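Side-chain contacts in syndapin (Drosophila melanogaster, PDB 3I2W), which probably takes part in endocytosis at the plasma membrane, its F-BAR domain binding phospholipids as an elongated, curved homodimer: residues L30-E33 and R34-I37; A142-H145 and S146-T150; C189-K192 and Y193-A196. One frame throughout, in Å; residues are numbered along the deposited sequence.

Contact 1. Residues L30-E33 and R34-I37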
ATOM      1  N   LEU B  30      11.182  -0.317  -8.724  1.00 27.49           N
ATOM      2  CA  LEU B  30      10.512   0.453  -7.704  1.00 26.18           C
ATOM      3  C   LEU B  30       9.036   0.527  -8.070  1.00 27.21           C
ATOM      4  O   LEU B  30       8.179   0.325  -7.221  1.00 29.84           O
ATOM      5  CB  LEU B  30      11.169   1.838  -7.589  1.00 25.02           C
ATOM      6  CG  LEU B  30      10.626   2.971  -6.720  1.00 24.33           C
ATOM      7  CD1 LEU B  30      11.624   4.084  -6.404  1.00 18.81           C
ATOM      8  CD2 LEU B  30       9.430   3.620  -7.358  1.00 23.97           C
ATOM      9  N   ILE B  31       8.699   0.791  -9.317  1.00 26.37           N
ATOM     10  CA  ILE B  31       7.307   0.959  -9.659  1.00 24.99           C
ATOM     11  C   ILE B  31       6.588  -0.362  -9.488  1.00 24.92           C
ATOM     12  O   ILE B  31       5.517  -0.414  -8.904  1.00 25.56           O
ATOM     13  CB  ILE B  31       7.208   1.504 -11.099  1.00 25.36           C
ATOM     14  CG1 ILE B  31       7.555   2.976 -11.072  1.00 24.27           C
ATOM     15  CG2 ILE B  31       5.863   1.243 -11.738  1.00 24.56           C
ATOM     16  CD1 ILE B  31       8.099   3.446 -12.340  1.00 28.04           C
ATOM     17  N   GLN B  32       7.173  -1.445  -9.987  1.00 25.09           N
ATOM     18  CA  GLN B  32       6.528  -2.740  -9.939  1.00 24.86           C
ATOM     19  C   GLN B  32       6.195  -3.010  -8.480  1.00 25.11           C
ATOM     20  O   GLN B  32       5.100  -3.480  -8.139  1.00 24.09           O
ATOM     21  CB  GLN B  32       7.455  -3.805 -10.486  1.00 24.89           C
ATOM     22  CG  GLN B  32       6.956  -5.250 -10.348  1.00 27.53           C
ATOM     23  CD  GLN B  32       5.935  -5.631 -11.438  1.00 36.04           C
ATOM     24  OE1 GLN B  32       6.247  -5.652 -12.662  1.00 42.73           O
ATOM     25  NE2 GLN B  32       4.707  -5.920 -11.011  1.00 33.68           N
ATOM     26  N   GLU B  33       7.140  -2.654  -7.612  1.00 25.27           N
ATOM     27  CA  GLU B  33       6.975  -2.888  -6.219  1.00 24.92           C
ATOM     28  C   GLU B  33       5.795  -2.158  -5.647  1.00 25.96           C
ATOM     29  O   GLU B  33       5.032  -2.771  -4.935  1.00 28.02           O
ATOM     30  CB  GLU B  33       8.261  -2.671  -5.463  1.00 24.41           C
ATOM     31  CG  GLU B  33       8.953  -4.027  -5.304  1.00 25.40           C
ATOM     32  CD  GLU B  33      10.397  -4.034  -4.772  1.00 26.90           C
ATOM     33  OE1 GLU B  33      10.743  -3.270  -3.862  1.00 27.54           O
ATOM     34  OE2 GLU B  33      11.193  -4.874  -5.259  1.00 32.37           O
ATOM     35  N   ARG B  34       5.604  -0.885  -5.967  1.00 25.91           N
ATOM     36  CA  ARG B  34       4.458  -0.139  -5.506  1.00 25.61           C
ATOM     37  C   ARG B  34       3.192  -0.793  -6.025  1.00 26.94           C
ATOM     38  O   ARG B  34       2.194  -0.906  -5.331  1.00 27.32           O
ATOM     39  CB  ARG B  34       4.563   1.271  -6.062  1.00 25.15           C
ATOM     40  CG  ARG B  34       3.397   2.237  -5.784  1.00 24.77           C
ATOM     41  CD  ARG B  34       2.999   2.258  -4.330  1.00 23.34           C
ATOM     42  NE  ARG B  34       1.987   3.246  -4.083  1.00 25.14           N
ATOM     43  CZ  ARG B  34       2.223   4.517  -3.811  1.00 25.19           C
ATOM     44  NH1 ARG B  34       3.453   4.966  -3.733  1.00 26.99           N
ATOM     45  NH2 ARG B  34       1.214   5.339  -3.603  1.00 24.40           N
ATOM     46  N   ALA B  35       3.228  -1.194  -7.284  1.00 28.44           N
ATOM     47  CA  ALA B  35       2.134  -1.945  -7.907  1.00 28.34           C
ATOM     48  C   ALA B  35       1.725  -3.151  -7.126  1.00 28.27           C
ATOM     49  O   ALA B  35       0.594  -3.537  -7.166  1.00 28.63           O
ATOM     50  CB  ALA B  35       2.549  -2.377  -9.283  1.00 28.19           C
ATOM     51  N   ASP B  36       2.653  -3.807  -6.461  1.00 29.53           N
ATOM     52  CA  ASP B  36       2.291  -5.033  -5.781  1.00 30.52           C
ATOM     53  C   ASP B  36       1.577  -4.624  -4.512  1.00 30.33           C
ATOM     54  O   ASP B  36       0.605  -5.232  -4.109  1.00 30.53           O
ATOM     55  CB  ASP B  36       3.502  -5.851  -5.401  1.00 30.76           C
ATOM     56  CG  ASP B  36       4.281  -6.337  -6.576  1.00 35.33           C
ATOM     57  OD1 ASP B  36       3.729  -6.413  -7.683  1.00 38.99           O
ATOM     58  OD2 ASP B  36       5.487  -6.676  -6.381  1.00 43.41           O
ATOM     59  N   ILE B  37       2.078  -3.588  -3.875  1.00 29.87           N
ATOM     60  CA  ILE B  37       1.400  -3.047  -2.747  1.00 29.98           C
ATOM     61  C   ILE B  37      -0.049  -2.663  -3.080  1.00 30.59           C
ATOM     62  O   ILE B  37      -0.950  -2.920  -2.272  1.00 31.54           O
ATOM     63  CB  ILE B  37       2.197  -1.923  -2.114  1.00 29.20           C
ATOM     64  CG1 ILE B  37       3.283  -2.557  -1.280  1.00 28.96           C
ATOM     65  CG2 ILE B  37       1.333  -1.057  -1.233  1.00 28.62           C
ATOM     66  CD1 ILE B  37       4.489  -1.694  -1.096  1.00 32.35           C
TER
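Q32 and D36, one turn apart on helix 11-58, make a local i to i+4 contact on a long F-BAR helix whose other flank faces the second subunit. Q32 sends CG out opposite its backbone N (chi1 173°) and bends at the next bond, bringing the amide over toward D36, so that Q32 NE2 lies 3.5 Å from D36 OD1, an approach rather than a firm bond. The amide and carboxylate planes are 33° apart. Along the backbone runs ordinary helix bonding: A35 N reaches I31 O at 2.9 Å, R34 N bonds to L30 O, and E33 O takes both I37 N and D36 N. I31 turns inward, onto helices 63-105 and 169-240. E33 and R34 use their polar ends elsewhere. E33 OE1 forms a salt bridge with K51 and a hydrogen bond with W52 NE1, both of the second subunit; R34 pairs with E38 of its own helix and E75 of the second subunit, and makes a cation-pi contact with W48 there. The chemistry thus divides by face: the exposed Q32-D36 pair is a light polar contact, whereas the buried guanidinium of R34 is paired with two carboxylates, one from each subunit, which offset its charge and probably fix its position in the dimer interface.

Contact 2. Residues A142-H145 and S146-T150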
ATOM      1  N   ALA B 142      62.104  11.546 -15.267  1.00 49.69           N
ATOM      2  CA  ALA B 142      62.806  10.533 -14.513  1.00 51.26           C
ATOM      3  C   ALA B 142      64.269  10.492 -14.999  1.00 52.16           C
ATOM      4  O   ALA B 142      65.202  10.523 -14.178  1.00 52.68           O
ATOM      5  CB  ALA B 142      62.106   9.150 -14.644  1.00 50.48           C
ATOM      6  N   ASP B 143      64.446  10.472 -16.323  1.00 52.52           N
ATOM      7  CA  ASP B 143      65.738  10.350 -16.932  1.00 53.49           C
ATOM      8  C   ASP B 143      66.620  11.513 -16.586  1.00 53.94           C
ATOM      9  O   ASP B 143      67.843  11.464 -16.810  1.00 55.24           O
ATOM     10  CB  ASP B 143      65.613  10.162 -18.446  1.00 53.05           C
ATOM     11  CG  ASP B 143      65.271   8.733 -18.795  1.00 57.16           C
ATOM     12  OD1 ASP B 143      64.947   7.955 -17.833  1.00 63.19           O
ATOM     13  OD2 ASP B 143      65.336   8.387 -20.007  1.00 57.81           O
ATOM     14  N   TYR B 144      66.042  12.531 -15.969  1.00 53.92           N
ATOM     15  CA  TYR B 144      66.815  13.733 -15.721  1.00 54.09           C
ATOM     16  C   TYR B 144      67.068  13.900 -14.254  1.00 54.92           C
ATOM     17  O   TYR B 144      67.883  14.688 -13.836  1.00 55.69           O
ATOM     18  CB  TYR B 144      66.091  14.955 -16.257  1.00 53.70           C
ATOM     19  CG  TYR B 144      66.451  16.251 -15.563  1.00 53.01           C
ATOM     20  CD1 TYR B 144      67.532  17.016 -15.978  1.00 54.64           C
ATOM     21  CD2 TYR B 144      65.715  16.724 -14.485  1.00 55.05           C
ATOM     22  CE1 TYR B 144      67.887  18.233 -15.331  1.00 52.93           C
ATOM     23  CE2 TYR B 144      66.055  17.957 -13.827  1.00 53.96           C
ATOM     24  CZ  TYR B 144      67.145  18.695 -14.264  1.00 53.17           C
ATOM     25  OH  TYR B 144      67.494  19.886 -13.640  1.00 51.02           O
ATOM     26  N   HIS B 145      66.344  13.165 -13.447  1.00 55.96           N
ATOM     27  CA  HIS B 145      66.502  13.314 -12.036  1.00 56.45           C
ATOM     28  C   HIS B 145      67.538  12.278 -11.695  1.00 57.10           C
ATOM     29  O   HIS B 145      68.251  12.408 -10.711  1.00 57.37           O
ATOM     30  CB  HIS B 145      65.181  13.039 -11.287  1.00 56.69           C
ATOM     31  CG  HIS B 145      64.248  14.215 -11.210  1.00 56.91           C
ATOM     32  ND1 HIS B 145      62.924  14.085 -10.851  1.00 58.31           N
ATOM     33  CD2 HIS B 145      64.442  15.537 -11.439  1.00 59.38           C
ATOM     34  CE1 HIS B 145      62.343  15.275 -10.854  1.00 59.11           C
ATOM     35  NE2 HIS B 145      63.240  16.176 -11.209  1.00 59.24           N
ATOM     36  N   SER B 146      67.635  11.231 -12.502  1.00 58.06           N
ATOM     37  CA  SER B 146      68.625  10.211 -12.181  1.00 58.94           C
ATOM     38  C   SER B 146      69.978  10.608 -12.756  1.00 59.66           C
ATOM     39  O   SER B 146      71.016  10.178 -12.274  1.00 60.11           O
ATOM     40  CB  SER B 146      68.191   8.801 -12.584  1.00 58.48           C
ATOM     41  OG  SER B 146      68.258   8.654 -13.973  1.00 58.03           O
ATOM     42  N   ALA B 147      69.966  11.463 -13.765  1.00 60.43           N
ATOM     43  CA  ALA B 147      71.203  12.075 -14.203  1.00 60.80           C
ATOM     44  C   ALA B 147      71.696  13.094 -13.184  1.00 61.35           C
ATOM     45  O   ALA B 147      72.893  13.259 -13.020  1.00 61.43           O
ATOM     46  CB  ALA B 147      71.035  12.710 -15.562  1.00 60.81           C
ATOM     47  N   CYS B 148      70.785  13.779 -12.501  1.00 62.45           N
ATOM     48  CA  CYS B 148      71.180  14.749 -11.482  1.00 63.53           C
ATOM     49  C   CYS B 148      71.803  14.034 -10.306  1.00 65.26           C
ATOM     50  O   CYS B 148      72.827  14.467  -9.759  1.00 65.33           O
ATOM     51  CB  CYS B 148      69.979  15.544 -10.994  1.00 62.95           C
ATOM     52  SG  CYS B 148      69.552  16.947 -12.008  1.00 61.21           S
ATOM     53  N   LYS B 149      71.152  12.943  -9.917  1.00 67.04           N
ATOM     54  CA  LYS B 149      71.610  12.122  -8.836  1.00 69.02           C
ATOM     55  C   LYS B 149      72.977  11.549  -9.152  1.00 69.44           C
ATOM     56  O   LYS B 149      73.872  11.691  -8.341  1.00 69.84           O
ATOM     57  CB  LYS B 149      70.610  11.006  -8.540  1.00 69.72           C
ATOM     58  CG  LYS B 149      70.599  10.570  -7.058  1.00 72.75           C
ATOM     59  CD  LYS B 149      69.757   9.303  -6.808  1.00 76.94           C
ATOM     60  CE  LYS B 149      70.452   8.044  -7.349  1.00 78.69           C
ATOM     61  NZ  LYS B 149      70.003   6.808  -6.631  1.00 80.15           N
ATOM     62  N   THR B 150      73.146  10.913 -10.306  1.00 70.25           N
ATOM     63  CA  THR B 150      74.457  10.375 -10.658  1.00 71.96           C
ATOM     64  C   THR B 150      75.514  11.466 -10.427  1.00 73.40           C
ATOM     65  O   THR B 150      76.339  11.387  -9.504  1.00 74.07           O
ATOM     66  CB  THR B 150      74.557   9.866 -12.125  1.00 71.46           C
ATOM     67  OG1 THR B 150      73.378   9.156 -12.479  1.00 71.86           O
ATOM     68  CG2 THR B 150      75.736   8.918 -12.285  1.00 72.10           C
TER
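Y144 receives the sulfur of C148, one turn on along helix 114-159, over one face of its ring. From CB the tyrosine sets CG far from its backbone N (chi1 155°), and the ring packs toward helix 169-240, CD1 beside the backbone of C189 and CD2 beside the ring of Y193. Farther out, CE1, CE2 and CZ all meet C148, whose SG comes nearest to Y144 CZ, at 3.7 Å. The sulfur thus sits toward the hydroxyl end of the ring, 4.0 Å from the centroid and 23° off the normal, a cysteine sulfur-aromatic contact. This lies in the F-BAR arm, where helices 114-159 and 169-240 pack together and residues 287-289 of the second subunit lie against their surface. At the tip, Y144 OH is 3.9 Å from C148 SG, hydrogen-bonds to E288 of the second subunit and makes a weak hydrogen bond with R190 NE. Neighbouring H145 gives its NE2 to the backbone O of V287 of the second subunit, while C148 and K149 pack on Y289 there. In the backbone, S146 N bonds to A142 O at 3.0 Å and K149 N to H145 O at 3.1 Å. One turn beyond S146, T150 folds its OG1 back to S146 O at 2.6 Å, an acceptor that T150 N also uses.

Contact 3. Residues C189-K192 and Y193-A196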
ATOM      1  N   CYS B 189      69.869  15.878 -20.640  1.00 54.47           N
ATOM      2  CA  CYS B 189      68.602  15.626 -19.977  1.00 52.31           C
ATOM      3  C   CYS B 189      67.733  16.812 -19.646  1.00 52.15           C
ATOM      4  O   CYS B 189      66.537  16.731 -19.905  1.00 52.29           O
ATOM      5  CB  CYS B 189      68.848  14.863 -18.704  1.00 51.92           C
ATOM      6  SG  CYS B 189      69.158  13.233 -19.161  1.00 48.01           S
ATOM      7  N   ARG B 190      68.297  17.864 -19.037  1.00 51.13           N
ATOM      8  CA  ARG B 190      67.541  19.072 -18.812  1.00 50.99           C
ATOM      9  C   ARG B 190      66.932  19.492 -20.144  1.00 51.48           C
ATOM     10  O   ARG B 190      65.769  19.877 -20.224  1.00 51.52           O
ATOM     11  CB  ARG B 190      68.393  20.187 -18.217  1.00 50.95           C
ATOM     12  CG  ARG B 190      67.552  21.370 -17.702  1.00 52.57           C
ATOM     13  CD  ARG B 190      68.271  22.431 -16.875  1.00 54.55           C
ATOM     14  NE  ARG B 190      68.707  21.922 -15.573  1.00 58.68           N
ATOM     15  CZ  ARG B 190      69.987  21.664 -15.272  1.00 61.86           C
ATOM     16  NH1 ARG B 190      70.950  21.866 -16.192  1.00 62.00           N
ATOM     17  NH2 ARG B 190      70.321  21.205 -14.063  1.00 59.58           N
ATOM     18  N   GLU B 191      67.690  19.360 -21.213  1.00 51.95           N
ATOM     19  CA  GLU B 191      67.158  19.762 -22.473  1.00 52.74           C
ATOM     20  C   GLU B 191      65.992  18.901 -22.899  1.00 51.89           C
ATOM     21  O   GLU B 191      64.925  19.429 -23.080  1.00 52.03           O
ATOM     22  CB  GLU B 191      68.235  19.886 -23.526  1.00 53.60           C
ATOM     23  CG  GLU B 191      68.827  21.265 -23.508  1.00 58.47           C
ATOM     24  CD  GLU B 191      70.205  21.303 -24.151  1.00 66.69           C
ATOM     25  OE1 GLU B 191      70.310  21.025 -25.376  1.00 69.23           O
ATOM     26  OE2 GLU B 191      71.189  21.618 -23.429  1.00 69.64           O
ATOM     27  N   LYS B 192      66.160  17.591 -23.039  1.00 51.63           N
ATOM     28  CA  LYS B 192      65.045  16.768 -23.502  1.00 50.96           C
ATOM     29  C   LYS B 192      63.777  16.991 -22.620  1.00 49.77           C
ATOM     30  O   LYS B 192      62.652  17.020 -23.129  1.00 49.06           O
ATOM     31  CB  LYS B 192      65.401  15.272 -23.635  1.00 51.17           C
ATOM     32  CG  LYS B 192      66.549  14.832 -24.573  1.00 54.59           C
ATOM     33  CD  LYS B 192      66.695  15.534 -25.981  1.00 62.81           C
ATOM     34  CE  LYS B 192      65.370  15.759 -26.805  1.00 65.99           C
ATOM     35  NZ  LYS B 192      64.795  14.575 -27.538  1.00 66.11           N
ATOM     36  N   TYR B 193      63.972  17.183 -21.325  1.00 47.97           N
ATOM     37  CA  TYR B 193      62.867  17.428 -20.439  1.00 47.89           C
ATOM     38  C   TYR B 193      62.151  18.744 -20.840  1.00 48.80           C
ATOM     39  O   TYR B 193      60.999  18.720 -21.236  1.00 49.42           O
ATOM     40  CB  TYR B 193      63.353  17.328 -18.981  1.00 46.78           C
ATOM     41  CG  TYR B 193      62.339  17.426 -17.872  1.00 45.29           C
ATOM     42  CD1 TYR B 193      60.987  17.101 -18.041  1.00 46.48           C
ATOM     43  CD2 TYR B 193      62.744  17.813 -16.612  1.00 45.17           C
ATOM     44  CE1 TYR B 193      60.073  17.222 -16.951  1.00 44.53           C
ATOM     45  CE2 TYR B 193      61.850  17.953 -15.545  1.00 42.95           C
ATOM     46  CZ  TYR B 193      60.532  17.661 -15.718  1.00 42.63           C
ATOM     47  OH  TYR B 193      59.710  17.798 -14.631  1.00 43.09           O
ATOM     48  N   GLU B 194      62.845  19.876 -20.821  1.00 49.83           N
ATOM     49  CA  GLU B 194      62.307  21.137 -21.338  1.00 49.53           C
ATOM     50  C   GLU B 194      61.668  21.010 -22.701  1.00 49.02           C
ATOM     51  O   GLU B 194      60.766  21.722 -23.015  1.00 49.80           O
ATOM     52  CB  GLU B 194      63.402  22.193 -21.412  1.00 49.89           C
ATOM     53  CG  GLU B 194      63.827  22.777 -20.035  1.00 52.95           C
ATOM     54  CD  GLU B 194      65.223  23.427 -20.086  1.00 57.32           C
ATOM     55  OE1 GLU B 194      65.779  23.568 -21.214  1.00 58.71           O
ATOM     56  OE2 GLU B 194      65.759  23.794 -19.008  1.00 57.89           O
ATOM     57  N   GLN B 195      62.114  20.112 -23.534  1.00 48.91           N
ATOM     58  CA  GLN B 195      61.511  20.041 -24.844  1.00 49.33           C
ATOM     59  C   GLN B 195      60.225  19.245 -24.824  1.00 47.72           C
ATOM     60  O   GLN B 195      59.413  19.347 -25.733  1.00 47.75           O
ATOM     61  CB  GLN B 195      62.457  19.375 -25.845  1.00 50.38           C
ATOM     62  CG  GLN B 195      63.471  20.299 -26.487  1.00 55.01           C
ATOM     63  CD  GLN B 195      64.777  19.567 -26.694  1.00 60.70           C
ATOM     64  OE1 GLN B 195      65.540  19.380 -25.741  1.00 63.77           O
ATOM     65  NE2 GLN B 195      65.033  19.112 -27.926  1.00 61.54           N
ATOM     66  N   ALA B 196      60.087  18.400 -23.827  1.00 45.82           N
ATOM     67  CA  ALA B 196      58.986  17.504 -23.796  1.00 44.27           C
ATOM     68  C   ALA B 196      57.863  18.313 -23.173  1.00 43.55           C
ATOM     69  O   ALA B 196      56.730  18.303 -23.663  1.00 42.94           O
ATOM     70  CB  ALA B 196      59.320  16.266 -22.983  1.00 43.93           C
TER
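Y193 opens the second of two turns of helix 169-240 by bonding N to C189 O at 3.0 Å and resting its CB 3.4 Å from the same oxygen. Its ring, swung clear of the backbone N (chi1 -175°), leads away from residues 189-192: it packs on A140 and K141 of helix 114-159, stacks with F286 of the second subunit, and hydrogen-bonds through OH to the backbone N of V287 there. E194 follows, its N bonded to R190 O at 3.0 Å. Its extended chain runs alongside that of R190, both pointing the same way, and the carboxylate touches the aliphatic part of the arginine, E194 OE2 lying 3.3 Å from R190 CG. R190 bends at chi3 (-68°), carrying its guanidinium past the acid: R190 NE is 4.9 Å from E194 OE2, too far for a salt bridge, though the opposite charges may still favour each other, and NE lies instead by Y144. Q195 bonds N to E191 O at 2.9 Å, and its side chain crosses the curled methylenes of K192. A196 ends the walk with a weak bond from N to K192 O, and its small side chain packs on V137 of helix 114-159. An outer flank of E191, K192 and Q195 and an inner one of Y193 and A196 suit the long amphipathic helices of an F-BAR arm, here with residues near the end of the F-BAR construct of the second subunit lying against it.

In the fold
Contacts 2 and 3 lie in one arm of the F-BAR domain, on helices 114-159 and 169-240, with centres about 12 Å apart; they touch directly, the ring of Y144 bridging the two. Contact 1 sits on helix 11-58, its centre about 65 Å from that of contact 2, nearer the middle of the chain. Contacts 1 and 2 are partly buried, contact 3 mainly surface. All three reach the second subunit, but differently: contact 1 by salt bridges and a cation-pi contact with helical residues, contacts 2 and 3 by aromatic packing and hydrogen bonds to residues 285-289. Sulfur over a ring marks contact 2, whereas charged and amide chains lying along the helix mark contact 3.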